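Local coordinates for protein signal transduction histidine kinase, LytS (Clostridium beijerinckii, PDB 5XSJ) that probably acts, as the N-terminal four-helix part of a membrane sensor histidine kinase, in a two-component system that phosphorylates a histidine from ATP, at residues Y39-T44 / D109-A114; S46-Y51 / N93-Y98; Q27-S32 / N116-C121; N53-A58 / N82-Y87; Q74-D79 / A125-Q130. All coordinates share one frame; numbering follows the deposited sequence.

Contact 1: residues Y39-T44 / D109-A114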
# COMPACT_ATOMS: atom_id res chain seq x y z
N TYR B 39 8.59 -17.92 12.21
CA TYR B 39 8.44 -18.25 13.62
C TYR B 39 7.04 -17.97 14.13
O TYR B 39 6.43 -18.81 14.78
CB TYR B 39 9.45 -17.50 14.48
CG TYR B 39 9.30 -17.82 15.96
CD1 TYR B 39 9.54 -19.11 16.44
CD2 TYR B 39 8.91 -16.85 16.86
CE1 TYR B 39 9.40 -19.42 17.80
CE2 TYR B 39 8.77 -17.14 18.22
CZ TYR B 39 9.01 -18.43 18.68
OH TYR B 39 8.89 -18.72 20.02
N ILE B 40 6.52 -16.78 13.82
CA ILE B 40 5.18 -16.41 14.25
C ILE B 40 4.12 -17.34 13.64
O ILE B 40 3.10 -17.62 14.27
CB ILE B 40 4.84 -14.93 13.86
CG1 ILE B 40 5.79 -13.96 14.57
CG2 ILE B 40 3.38 -14.59 14.18
CD1 ILE B 40 5.94 -14.24 16.08
N LEU B 41 4.37 -17.82 12.42
CA LEU B 41 3.40 -18.67 11.73
C LEU B 41 3.45 -20.14 12.14
O LEU B 41 2.48 -20.85 11.91
CB LEU B 41 3.58 -18.58 10.22
CG LEU B 41 3.24 -17.26 9.51
CD1 LEU B 41 2.88 -17.55 8.06
CD2 LEU B 41 2.13 -16.51 10.22
N ASN B 42 4.56 -20.60 12.73
CA ASN B 42 4.66 -22.03 13.10
C ASN B 42 5.38 -22.34 14.42
O ASN B 42 5.18 -23.41 15.01
CB ASN B 42 5.35 -22.80 11.98
CG ASN B 42 5.34 -24.31 12.23
OD1 ASN B 42 4.29 -24.91 12.46
ND2 ASN B 42 6.53 -24.92 12.23
N GLY B 43 6.23 -21.44 14.89
CA GLY B 43 6.85 -21.61 16.19
C GLY B 43 8.10 -22.47 16.26
O GLY B 43 8.51 -22.85 17.35
N THR B 44 8.69 -22.81 15.11
CA THR B 44 9.94 -23.55 15.11
C THR B 44 11.05 -22.73 15.79
O THR B 44 11.41 -21.67 15.32
CB THR B 44 10.38 -23.91 13.67
OG1 THR B 44 9.36 -24.70 13.06
CG2 THR B 44 11.66 -24.70 13.69
N ASP B 109 -1.06 -5.42 14.81
CA ASP B 109 -0.36 -4.16 14.52
C ASP B 109 1.16 -4.29 14.56
O ASP B 109 1.85 -3.87 13.64
CB ASP B 109 -0.81 -3.08 15.50
CG ASP B 109 -2.20 -2.55 15.19
OD1 ASP B 109 -2.77 -2.97 14.16
OD2 ASP B 109 -2.72 -1.72 15.98
N ASP B 110 1.67 -4.87 15.65
CA ASP B 110 3.11 -5.08 15.79
C ASP B 110 3.65 -5.97 14.69
O ASP B 110 4.74 -5.76 14.20
CB ASP B 110 3.44 -5.72 17.15
CG ASP B 110 3.29 -4.75 18.30
OD1 ASP B 110 3.59 -3.56 18.10
OD2 ASP B 110 2.90 -5.18 19.40
N PHE B 111 2.87 -6.98 14.33
CA PHE B 111 3.28 -7.95 13.32
C PHE B 111 3.42 -7.25 11.97
O PHE B 111 4.41 -7.42 11.26
CB PHE B 111 2.25 -9.08 13.24
CG PHE B 111 2.73 -10.30 12.52
CD1 PHE B 111 4.08 -10.55 12.35
CD2 PHE B 111 1.81 -11.21 12.00
CE1 PHE B 111 4.52 -11.69 11.68
CE2 PHE B 111 2.25 -12.34 11.34
CZ PHE B 111 3.60 -12.58 11.18
N VAL B 112 2.40 -6.46 11.63
CA VAL B 112 2.40 -5.63 10.44
C VAL B 112 3.51 -4.59 10.47
O VAL B 112 4.25 -4.43 9.49
CB VAL B 112 1.04 -4.93 10.28
CG1 VAL B 112 1.12 -3.80 9.26
CG2 VAL B 112 -0.01 -5.95 9.86
N ALA B 113 3.64 -3.87 11.58
CA ALA B 113 4.67 -2.82 11.66
C ALA B 113 6.07 -3.40 11.45
O ALA B 113 6.88 -2.80 10.75
CB ALA B 113 4.59 -2.08 13.00
N ALA B 114 6.35 -4.56 12.02
CA ALA B 114 7.65 -5.21 11.83
C ALA B 114 7.96 -5.43 10.35
O ALA B 114 9.08 -5.17 9.91
CB ALA B 114 7.70 -6.53 12.58
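Ile40 and Phe111 mark where two antiparallel helical backbones come nearest, their CA atoms 8.7 Å apart at the C-terminal end of helix 15-42 and within helix 104-133, which is kinked where the N of Asp109 and of Asp110 lacks a hydrogen bond to the preceding turn. Such spacing leaves room for an aromatic ring, and Phe111 fills it. With its CG anti to the backbone N (chi1 -165°), the ring reaches out from helix 104-133 and offers one face to Ile40. The gamma methyl CG2 of Ile40 settles over that face, off centre toward the rim, 3.6 Å from Phe111 CZ. This is a CH-pi contact: Ile40 CG2 lies 3.9 Å from the centroid of the Phe111 ring, 23° off the normal. The branched side chain suits the place because Ile40 CB and CG1 also lie against the ring, CG1 at 3.9 Å from Phe111 CE1. Leu41 adds a looser touch at the ring edge, its CD2 4.3 Å from Phe111 CZ. Just beyond, Gly43 leaves helical geometry with a positive phi of 84°, a conformation that glycine takes up easily. Leu41 also packs on a polar side chain of another protein's chain, which places this layer of the helical bundle beside the interface with that protein. Within the bundle, Phe111 makes a cation-pi contact with Lys115 and leans on Asn37 of helix 15-42, while helix 73-99 closes in on Ile40 through Thr94 and Tyr98, and Tyr107 of helix 104-133 touches it too.

Contact 2: residues S46-Y51 / N93-Y98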
# COMPACT_ATOMS: atom_id res chain seq x y z
N SER B 46 14.25 -22.75 16.00
CA SER B 46 15.41 -22.35 15.21
C SER B 46 15.13 -21.13 14.32
O SER B 46 16.06 -20.43 13.90
CB SER B 46 15.88 -23.51 14.33
OG SER B 46 14.97 -23.70 13.25
N LYS B 47 13.86 -20.87 14.02
CA LYS B 47 13.49 -19.72 13.22
C LYS B 47 13.69 -18.44 14.03
O LYS B 47 14.21 -17.45 13.53
CB LYS B 47 12.04 -19.84 12.72
CG LYS B 47 11.92 -20.34 11.27
CD LYS B 47 12.72 -21.60 11.02
CE LYS B 47 12.54 -22.17 9.61
NZ LYS B 47 13.51 -21.65 8.63
N LYS B 48 13.30 -18.48 15.30
CA LYS B 48 13.49 -17.37 16.24
C LYS B 48 14.97 -17.12 16.53
O LYS B 48 15.42 -15.96 16.61
CB LYS B 48 12.76 -17.65 17.54
CG LYS B 48 12.93 -16.58 18.59
CD LYS B 48 12.21 -16.95 19.87
CE LYS B 48 12.43 -15.91 20.94
NZ LYS B 48 11.95 -16.42 22.26
N GLU B 49 15.73 -18.20 16.69
CA GLU B 49 17.18 -18.11 16.84
C GLU B 49 17.83 -17.40 15.66
O GLU B 49 18.69 -16.53 15.84
CB GLU B 49 17.78 -19.52 17.00
CG GLU B 49 19.26 -19.53 17.30
CD GLU B 49 19.86 -20.93 17.25
OE1 GLU B 49 21.10 -21.06 17.37
OE2 GLU B 49 19.10 -21.90 17.06
N SER B 50 17.43 -17.76 14.45
CA SER B 50 17.95 -17.10 13.26
C SER B 50 17.46 -15.66 13.15
O SER B 50 18.20 -14.78 12.71
CB SER B 50 17.57 -17.87 12.00
OG SER B 50 18.21 -19.13 11.96
N TYR B 51 16.21 -15.42 13.52
CA TYR B 51 15.68 -14.05 13.54
C TYR B 51 16.59 -13.16 14.37
O TYR B 51 16.96 -12.06 13.99
CB TYR B 51 14.26 -14.03 14.10
CG TYR B 51 13.98 -12.82 14.98
CD1 TYR B 51 13.66 -11.60 14.41
CD2 TYR B 51 14.02 -12.90 16.37
CE1 TYR B 51 13.42 -10.49 15.18
CE2 TYR B 51 13.76 -11.76 17.18
CZ TYR B 51 13.46 -10.56 16.54
OH TYR B 51 13.20 -9.39 17.20
N ASN B 93 7.96 -7.33 20.53
CA ASN B 93 6.61 -7.25 21.08
C ASN B 93 5.70 -8.31 20.46
O ASN B 93 4.90 -8.92 21.16
CB ASN B 93 6.02 -5.86 20.88
CG ASN B 93 6.69 -4.82 21.75
OD1 ASN B 93 7.38 -5.15 22.71
ND2 ASN B 93 6.52 -3.56 21.40
N THR B 94 5.84 -8.53 19.15
CA THR B 94 5.06 -9.58 18.49
C THR B 94 5.41 -10.95 19.07
O THR B 94 4.53 -11.72 19.40
CB THR B 94 5.29 -9.61 16.95
OG1 THR B 94 5.02 -8.32 16.39
CG2 THR B 94 4.40 -10.64 16.30
N ILE B 95 6.71 -11.24 19.18
CA ILE B 95 7.16 -12.54 19.68
C ILE B 95 6.64 -12.76 21.10
O ILE B 95 6.18 -13.84 21.46
CB ILE B 95 8.70 -12.63 19.65
CG1 ILE B 95 9.21 -12.70 18.21
CG2 ILE B 95 9.20 -13.83 20.44
CD1 ILE B 95 10.71 -12.69 18.13
N SER B 96 6.70 -11.70 21.89
CA SER B 96 6.22 -11.74 23.26
C SER B 96 4.73 -12.07 23.36
O SER B 96 4.34 -12.91 24.17
CB SER B 96 6.53 -10.42 23.94
OG SER B 96 6.05 -10.41 25.26
N ALA B 97 3.89 -11.42 22.57
CA ALA B 97 2.46 -11.71 22.58
C ALA B 97 2.19 -13.10 22.03
O ALA B 97 1.32 -13.82 22.51
CB ALA B 97 1.68 -10.66 21.78
N TYR B 98 2.95 -13.48 21.01
CA TYR B 98 2.82 -14.79 20.39
C TYR B 98 3.09 -15.91 21.40
O TYR B 98 2.33 -16.87 21.50
CB TYR B 98 3.77 -14.91 19.21
CG TYR B 98 3.86 -16.30 18.62
CD1 TYR B 98 2.82 -16.82 17.87
CD2 TYR B 98 4.99 -17.09 18.80
CE1 TYR B 98 2.89 -18.07 17.32
CE2 TYR B 98 5.07 -18.36 18.26
CZ TYR B 98 4.01 -18.84 17.51
OH TYR B 98 4.07 -20.09 16.96
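Ile95 meets two side chains of helix 45-67 with two different branches. Its CD1 approaches the ring of Tyr51, 3.3 Å from Tyr51 CE2, and its CG2 approaches the aliphatic end of Lys48, 3.9 Å from Lys48 CE. The division follows from the rotamer of Ile95: chi1 of -70° sets CG1 anti to the carbonyl carbon and CG2 anti to the backbone N, so the ethyl arm and the gamma methyl diverge toward separate neighbours. The tight touch at Tyr51 reaches the ring obliquely, and Ile95 CD1 stays within 3.8 Å of both Tyr51 CD2 and CZ. Tyr51 itself has an unusual chi1 of 142°, away from the staggered values, which swings its ring across toward helix 73-99. Lys48, by contrast, is extended throughout, and this straight chain lets its last methylene, CE, lie against Ile95 CG2 while the ammonium travels past the apolar patch. These two antiparallel helices form the middle hairpin of an up-and-down four-helix bundle, and here Lys48 and Ile95 have the nearest CA atoms, 8.7 Å apart. A long amphipathic residue suits this partly exposed edge: Lys48 NZ passes on to a salt bridge with Glu99, further along helix 73-99. Tyrosine suits a buried site for a similar reason, since its ring packs on Ile95 and on Tyr87 while OH is hydrogen-bonded to Ser91 OG. From the same residue the backbone O of Tyr51 is hydrogen-bonded to Ser32 OG of helix 15-42.

Contact 3: residues Q27-S32 / N116-C121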
# COMPACT_ATOMS: atom_id res chain seq x y z
N GLN B 27 20.85 -7.93 3.61
CA GLN B 27 20.59 -9.37 3.71
C GLN B 27 20.24 -9.80 5.14
O GLN B 27 19.33 -10.62 5.35
CB GLN B 27 21.80 -10.17 3.24
CG GLN B 27 22.29 -9.92 1.83
CD GLN B 27 23.44 -10.87 1.46
OE1 GLN B 27 24.37 -11.12 2.26
NE2 GLN B 27 23.37 -11.43 0.26
N HIS B 28 20.95 -9.26 6.13
CA HIS B 28 20.65 -9.61 7.53
C HIS B 28 19.23 -9.20 7.90
O HIS B 28 18.49 -9.96 8.53
CB HIS B 28 21.63 -8.94 8.50
CG HIS B 28 23.03 -9.45 8.40
ND1 HIS B 28 23.33 -10.80 8.40
CD2 HIS B 28 24.21 -8.80 8.33
CE1 HIS B 28 24.64 -10.95 8.30
NE2 HIS B 28 25.20 -9.75 8.24
N VAL B 29 18.87 -7.98 7.54
CA VAL B 29 17.53 -7.48 7.84
C VAL B 29 16.49 -8.34 7.14
O VAL B 29 15.54 -8.80 7.77
CB VAL B 29 17.35 -6.00 7.41
CG1 VAL B 29 15.95 -5.56 7.71
CG2 VAL B 29 18.36 -5.09 8.14
N ASP B 30 16.68 -8.58 5.84
CA ASP B 30 15.76 -9.43 5.09
C ASP B 30 15.66 -10.83 5.68
O ASP B 30 14.57 -11.36 5.86
CB ASP B 30 16.17 -9.52 3.61
CG ASP B 30 16.09 -8.16 2.90
OD1 ASP B 30 15.60 -7.18 3.52
OD2 ASP B 30 16.52 -8.07 1.73
N SER B 31 16.80 -11.42 6.02
CA SER B 31 16.76 -12.78 6.55
C SER B 31 16.14 -12.80 7.95
O SER B 31 15.44 -13.76 8.33
CB SER B 31 18.17 -13.37 6.58
OG SER B 31 18.18 -14.57 7.33
N SER B 32 16.40 -11.75 8.72
CA SER B 32 15.80 -11.64 10.05
C SER B 32 14.27 -11.63 9.97
O SER B 32 13.59 -12.34 10.73
CB SER B 32 16.30 -10.39 10.77
OG SER B 32 15.66 -10.23 12.02
N ASN B 116 6.58 -3.72 7.80
CA ASN B 116 6.70 -2.38 7.23
C ASN B 116 8.04 -1.77 7.57
O ASN B 116 8.71 -1.23 6.71
CB ASN B 116 5.57 -1.44 7.73
CG ASN B 116 4.21 -1.78 7.15
OD1 ASN B 116 4.12 -2.39 6.08
ND2 ASN B 116 3.15 -1.36 7.83
N ILE B 117 8.42 -1.86 8.84
CA ILE B 117 9.65 -1.23 9.27
C ILE B 117 10.86 -1.91 8.61
O ILE B 117 11.81 -1.24 8.21
CB ILE B 117 9.81 -1.24 10.79
CG1 ILE B 117 8.69 -0.42 11.44
CG2 ILE B 117 11.17 -0.68 11.19
CD1 ILE B 117 8.65 -0.55 12.96
N ALA B 118 10.81 -3.23 8.47
CA ALA B 118 11.90 -3.92 7.79
C ALA B 118 12.03 -3.40 6.36
O ALA B 118 13.15 -3.21 5.87
CB ALA B 118 11.67 -5.44 7.81
N SER B 119 10.91 -3.09 5.71
CA SER B 119 10.97 -2.56 4.35
C SER B 119 11.59 -1.18 4.33
O SER B 119 12.31 -0.86 3.39
CB SER B 119 9.59 -2.54 3.68
OG SER B 119 8.80 -1.46 4.16
N TYR B 120 11.34 -0.36 5.35
CA TYR B 120 12.03 0.94 5.40
C TYR B 120 13.54 0.74 5.46
O TYR B 120 14.29 1.46 4.80
CB TYR B 120 11.59 1.78 6.61
CG TYR B 120 10.10 1.99 6.75
CD1 TYR B 120 9.26 1.99 5.64
CD2 TYR B 120 9.54 2.18 8.01
CE1 TYR B 120 7.89 2.17 5.79
CE2 TYR B 120 8.19 2.37 8.16
CZ TYR B 120 7.37 2.36 7.06
OH TYR B 120 6.03 2.55 7.26
N CYS B 121 13.99 -0.23 6.27
CA CYS B 121 15.42 -0.55 6.38
C CYS B 121 16.02 -0.89 5.00
O CYS B 121 17.09 -0.40 4.64
CB CYS B 121 15.65 -1.71 7.37
SG CYS B 121 15.30 -1.28 9.11
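Val29 reaches helix 104-133 with CG1, which chi1 of 178° places anti to the backbone N, and Cys121 answers with CB rather than SG, its sulfur being turned anti to the carbonyl carbon (chi1 -68°). Val29 CG1 comes to rest between two residues one turn apart: it is 3.9 Å from Cys121 CB and 4.3 Å from Ala118 CB. The same methyl also lies 4.1 Å from the backbone O of Ala118, so the valine packs on the backbone as well as on side chains. The two helices draw together here until the CA of Ala118 is 6.7 Å from the CA of Val29. The small side chain of Ala118 is consistent with this close approach, and a compact branched valine reaches both partners with one methyl. The contact is a layer in the middle of an antiparallel four-helix bundle, where helices 15-42 and 104-133, first and last in the chain, lie side by side. Ile117, next to Ala118, turns instead to helix 73-99, touching Thr83 and Tyr87, while Ser32 turns to helix 45-67, where it touches Val55. Away from the interface, Ser119 folds its hydroxyl back on its own helix: OG donates to Asn116 O at 2.6 Å, approaching from 17° outside the carbonyl plane. Asn116 O also accepts from Tyr120 N and sits over the centre of the Tyr120 ring. Tyr120 OH is hydrogen-bonded to an acidic side chain of another protein's chain.

Contact 4: residues N53-A58 / N82-Y87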
# COMPACT_ATOMS: atom_id res chain seq x y z
N ASN B 53 19.78 -13.79 15.65
CA ASN B 53 21.15 -13.71 15.15
C ASN B 53 21.31 -12.72 14.01
O ASN B 53 22.25 -11.92 13.97
CB ASN B 53 21.64 -15.09 14.68
CG ASN B 53 21.88 -16.07 15.84
OD1 ASN B 53 21.73 -15.72 17.01
ND2 ASN B 53 22.24 -17.30 15.50
N GLU B 54 20.39 -12.76 13.05
CA GLU B 54 20.48 -11.85 11.92
C GLU B 54 20.30 -10.38 12.33
O GLU B 54 21.02 -9.53 11.81
CB GLU B 54 19.48 -12.25 10.84
CG GLU B 54 19.79 -13.61 10.21
CD GLU B 54 21.02 -13.58 9.31
OE1 GLU B 54 21.29 -12.56 8.65
OE2 GLU B 54 21.73 -14.59 9.25
N VAL B 55 19.41 -10.05 13.27
CA VAL B 55 19.36 -8.62 13.66
C VAL B 55 20.55 -8.18 14.48
O VAL B 55 20.91 -7.02 14.43
CB VAL B 55 18.12 -8.17 14.49
CG1 VAL B 55 17.01 -7.85 13.60
CG2 VAL B 55 17.69 -9.15 15.55
N ILE B 56 21.15 -9.10 15.23
CA ILE B 56 22.37 -8.77 15.97
C ILE B 56 23.42 -8.34 14.99
O ILE B 56 24.11 -7.34 15.19
CB ILE B 56 22.88 -9.97 16.81
CG1 ILE B 56 22.03 -10.13 18.07
CG2 ILE B 56 24.33 -9.76 17.22
CD1 ILE B 56 22.13 -11.52 18.70
N LEU B 57 23.52 -9.08 13.89
CA LEU B 57 24.55 -8.81 12.90
C LEU B 57 24.27 -7.52 12.14
O LEU B 57 25.19 -6.75 11.84
CB LEU B 57 24.67 -10.00 11.93
CG LEU B 57 25.20 -11.32 12.51
CD1 LEU B 57 24.93 -12.48 11.55
CD2 LEU B 57 26.69 -11.23 12.83
N ALA B 58 23.01 -7.27 11.79
CA ALA B 58 22.65 -6.01 11.12
C ALA B 58 22.97 -4.81 12.01
O ALA B 58 23.55 -3.82 11.57
CB ALA B 58 21.17 -6.02 10.72
N ASN B 82 18.18 3.84 13.86
CA ASN B 82 16.95 4.02 14.62
C ASN B 82 15.79 3.19 14.09
O ASN B 82 15.01 2.65 14.85
CB ASN B 82 16.57 5.48 14.64
CG ASN B 82 17.42 6.26 15.59
OD1 ASN B 82 17.82 5.73 16.63
ND2 ASN B 82 17.73 7.50 15.25
N THR B 83 15.69 3.07 12.78
CA THR B 83 14.59 2.32 12.19
C THR B 83 14.76 0.83 12.51
O THR B 83 13.78 0.14 12.77
CB THR B 83 14.53 2.55 10.66
OG1 THR B 83 14.40 3.96 10.42
CG2 THR B 83 13.36 1.83 10.02
N LEU B 84 16.00 0.35 12.52
CA LEU B 84 16.24 -1.03 12.93
C LEU B 84 15.82 -1.25 14.38
O LEU B 84 15.19 -2.27 14.70
CB LEU B 84 17.71 -1.42 12.76
CG LEU B 84 17.96 -2.92 12.99
CD1 LEU B 84 17.32 -3.74 11.88
CD2 LEU B 84 19.44 -3.25 13.11
N ASP B 85 16.14 -0.31 15.26
CA ASP B 85 15.70 -0.41 16.66
C ASP B 85 14.18 -0.52 16.73
O ASP B 85 13.65 -1.25 17.58
CB ASP B 85 16.18 0.79 17.49
CG ASP B 85 17.69 0.81 17.71
OD1 ASP B 85 18.37 -0.24 17.55
OD2 ASP B 85 18.21 1.89 18.06
N SER B 86 13.47 0.21 15.86
CA SER B 86 12.00 0.13 15.84
C SER B 86 11.51 -1.24 15.40
O SER B 86 10.54 -1.77 15.92
CB SER B 86 11.40 1.19 14.91
OG SER B 86 11.60 2.50 15.41
N TYR B 87 12.18 -1.80 14.41
CA TYR B 87 11.90 -3.15 13.98
C TYR B 87 12.14 -4.15 15.10
O TYR B 87 11.36 -5.06 15.32
CB TYR B 87 12.78 -3.50 12.78
CG TYR B 87 12.85 -4.98 12.52
CD1 TYR B 87 11.77 -5.63 11.93
CD2 TYR B 87 13.99 -5.72 12.83
CE1 TYR B 87 11.82 -7.00 11.66
CE2 TYR B 87 14.04 -7.10 12.57
CZ TYR B 87 12.95 -7.73 11.97
OH TYR B 87 12.99 -9.10 11.70
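Val55 presses CG1 against Tyr87 in the closest touch between 53-58 and 82-87, only 3.2 Å from Tyr87 CE2. The methyl arrives in the plane of the ring, at its edge, and is 3.8 Å from Tyr87 CD2 as well. A chi1 of -85° turns Val55 CG1 to this edge and lodges CG2 between the backbone N and the carbonyl carbon. The same valine touches Leu84 only loosely, its CG1 4.5 Å from Leu84 CD1. One turn along, packing is also more relaxed, with Leu84 CD2 4.0 Å from Ala58 CB. Alanine suits that spot because leucine's branched end can lie against its backbone too, across helix axes that approach to 11.2 Å at an antiparallel 163°. On the outer side Ile56 points away from helix 73-99, and the flank at Asp85 also meets a basic side chain of another protein's chain. Inward, the phenol OH of Tyr87 is hydrogen-bonded to Ser32 OG of helix 15-42. The chemistry is thus apolar where the facing side chains of the two segments meet, while a salt bridge of Asp85 with Lys59 adds a polar tie between the same helices at the flank.

Contact 5: residues Q74-D79 / A125-Q130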
# COMPACT_ATOMS: atom_id res chain seq x y z
N GLN B 74 26.03 9.95 7.36
CA GLN B 74 25.76 10.12 8.78
C GLN B 74 24.26 10.18 9.08
O GLN B 74 23.77 9.50 10.00
CB GLN B 74 26.43 11.42 9.23
CG GLN B 74 26.74 11.60 10.69
CD GLN B 74 27.22 13.02 11.00
OE1 GLN B 74 27.13 13.92 10.15
NE2 GLN B 74 27.75 13.22 12.20
N TYR B 75 23.54 11.00 8.31
CA TYR B 75 22.10 11.20 8.46
C TYR B 75 21.29 9.97 8.08
O TYR B 75 20.33 9.63 8.75
CB TYR B 75 21.62 12.40 7.62
CG TYR B 75 22.10 13.71 8.20
CD1 TYR B 75 21.43 14.29 9.27
CD2 TYR B 75 23.24 14.33 7.71
CE1 TYR B 75 21.88 15.46 9.83
CE2 TYR B 75 23.70 15.52 8.28
CZ TYR B 75 23.01 16.07 9.34
OH TYR B 75 23.44 17.24 9.91
N ILE B 76 21.69 9.31 6.99
CA ILE B 76 21.02 8.11 6.53
C ILE B 76 21.27 6.95 7.50
O ILE B 76 20.38 6.16 7.79
CB ILE B 76 21.48 7.71 5.11
CG1 ILE B 76 21.28 8.87 4.14
CG2 ILE B 76 20.73 6.48 4.62
CD1 ILE B 76 21.91 8.65 2.77
N LEU B 77 22.50 6.87 8.02
CA LEU B 77 22.88 5.79 8.91
C LEU B 77 22.14 5.91 10.23
O LEU B 77 21.68 4.91 10.79
CB LEU B 77 24.39 5.77 9.16
CG LEU B 77 25.21 5.07 8.08
CD1 LEU B 77 26.69 5.36 8.24
CD2 LEU B 77 24.96 3.58 8.15
N ARG B 78 22.00 7.14 10.71
CA ARG B 78 21.22 7.39 11.91
C ARG B 78 19.76 6.98 11.70
O ARG B 78 19.17 6.34 12.56
CB ARG B 78 21.31 8.85 12.35
CG ARG B 78 20.44 9.16 13.57
CD ARG B 78 20.61 10.58 14.06
NE ARG B 78 20.17 11.55 13.07
CZ ARG B 78 20.26 12.87 13.23
NH1 ARG B 78 20.77 13.37 14.36
NH2 ARG B 78 19.83 13.69 12.27
N ASP B 79 19.17 7.34 10.56
CA ASP B 79 17.80 6.94 10.28
C ASP B 79 17.67 5.42 10.21
O ASP B 79 16.70 4.84 10.69
CB ASP B 79 17.31 7.55 8.96
CG ASP B 79 17.04 9.04 9.05
OD1 ASP B 79 16.90 9.57 10.19
OD2 ASP B 79 16.94 9.69 7.98
N ALA B 125 19.11 1.10 3.07
CA ALA B 125 20.27 0.31 2.69
C ALA B 125 20.60 0.48 1.21
O ALA B 125 21.75 0.64 0.85
CB ALA B 125 20.05 -1.15 3.02
N SER B 126 19.58 0.45 0.36
CA SER B 126 19.83 0.58 -1.06
C SER B 126 20.26 2.02 -1.38
O SER B 126 21.07 2.25 -2.26
CB SER B 126 18.61 0.17 -1.88
OG SER B 126 17.77 1.28 -2.07
N THR B 127 19.73 2.99 -0.63
CA THR B 127 20.20 4.37 -0.75
C THR B 127 21.67 4.49 -0.37
O THR B 127 22.46 5.13 -1.07
CB THR B 127 19.38 5.33 0.12
OG1 THR B 127 18.03 5.38 -0.34
CG2 THR B 127 19.97 6.73 0.08
N LEU B 128 22.04 3.89 0.76
CA LEU B 128 23.43 3.89 1.18
C LEU B 128 24.32 3.27 0.12
O LEU B 128 25.37 3.82 -0.21
CB LEU B 128 23.59 3.13 2.49
CG LEU B 128 23.44 3.99 3.74
CD1 LEU B 128 23.50 3.09 4.98
CD2 LEU B 128 24.51 5.07 3.80
N MET B 129 23.89 2.14 -0.43
CA MET B 129 24.71 1.41 -1.40
C MET B 129 24.96 2.26 -2.63
O MET B 129 26.04 2.22 -3.21
CB MET B 129 24.04 0.10 -1.78
CG MET B 129 25.01 -1.06 -2.02
SD MET B 129 24.11 -2.61 -2.29
CE MET B 129 22.98 -2.59 -0.89
N GLN B 130 23.95 3.02 -3.03
CA GLN B 130 24.09 3.92 -4.17
C GLN B 130 25.07 5.05 -3.87
O GLN B 130 25.87 5.41 -4.73
CB GLN B 130 22.74 4.51 -4.56
CG GLN B 130 21.73 3.50 -5.08
CD GLN B 130 20.46 4.19 -5.58
OE1 GLN B 130 20.51 5.03 -6.50
NE2 GLN B 130 19.33 3.87 -4.97
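Ile76 and Leu77 share the grip on Leu128 through hydrophobic contacts. Ile76 CG2 lies 3.8 Å from Leu128 CG, the two side chains sliding past each other in opposite directions. Leu77 meets the same leucine at about a right angle, with CD2 3.5 Å from Leu128 CD1. One forked side chain therefore serves two neighbours, CG and CD2 facing Ile76 and CD1 facing Leu77, which is what a leucine in a helix interface is well shaped to do. At the more exposed margin Thr127 offers its methyl to Ile76, the two side chains crossing at a slant: chi1 of -65° puts Thr127 CG2 anti to the backbone N and 3.8 Å from Ile76 CD1. The hydroxyl is then left to bond back along its own helix, with OG1 hydrogen-bonded to Ala123 O. Polar interactions reach another protein's chain, where Asp79 forms a salt bridge to a basic side chain and Tyr75 OH and Arg78 NH2 are hydrogen-bonded to the backbone. Apolar packing joins Met129 to Leu133 of the second subunit, a copy of this protein. Helices 73-99 and 104-133 run antiparallel here, their axes 10.2 Å apart at closest and at 158°, the nearly aligned packing of neighbours in an up-and-down four-helix bundle.

All five contacts join antiparallel neighbours of one four-helix bundle. Contacts 1 and 3 fasten helix 15-42 to helix 104-133, contacts 2 and 4 fasten helix 45-67 to helix 73-99, and contact 5 joins helix 73-99 to helix 104-133. Contacts 1 to 4 are buried, 3 and 4 nearest the chain centre with their own centres 8 Å apart and tied by a probable hydrogen bond of His28 to Glu54; contact 5 is only partly buried. Contacts 1 and 2 form the opposite end from contact 5, whose centre is about 26 Å from that of contact 1. Aromatic rings serve contacts 1, 2 and 4, a lysine edges contact 2, and small or aliphatic side chains suffice in contacts 3 and 5.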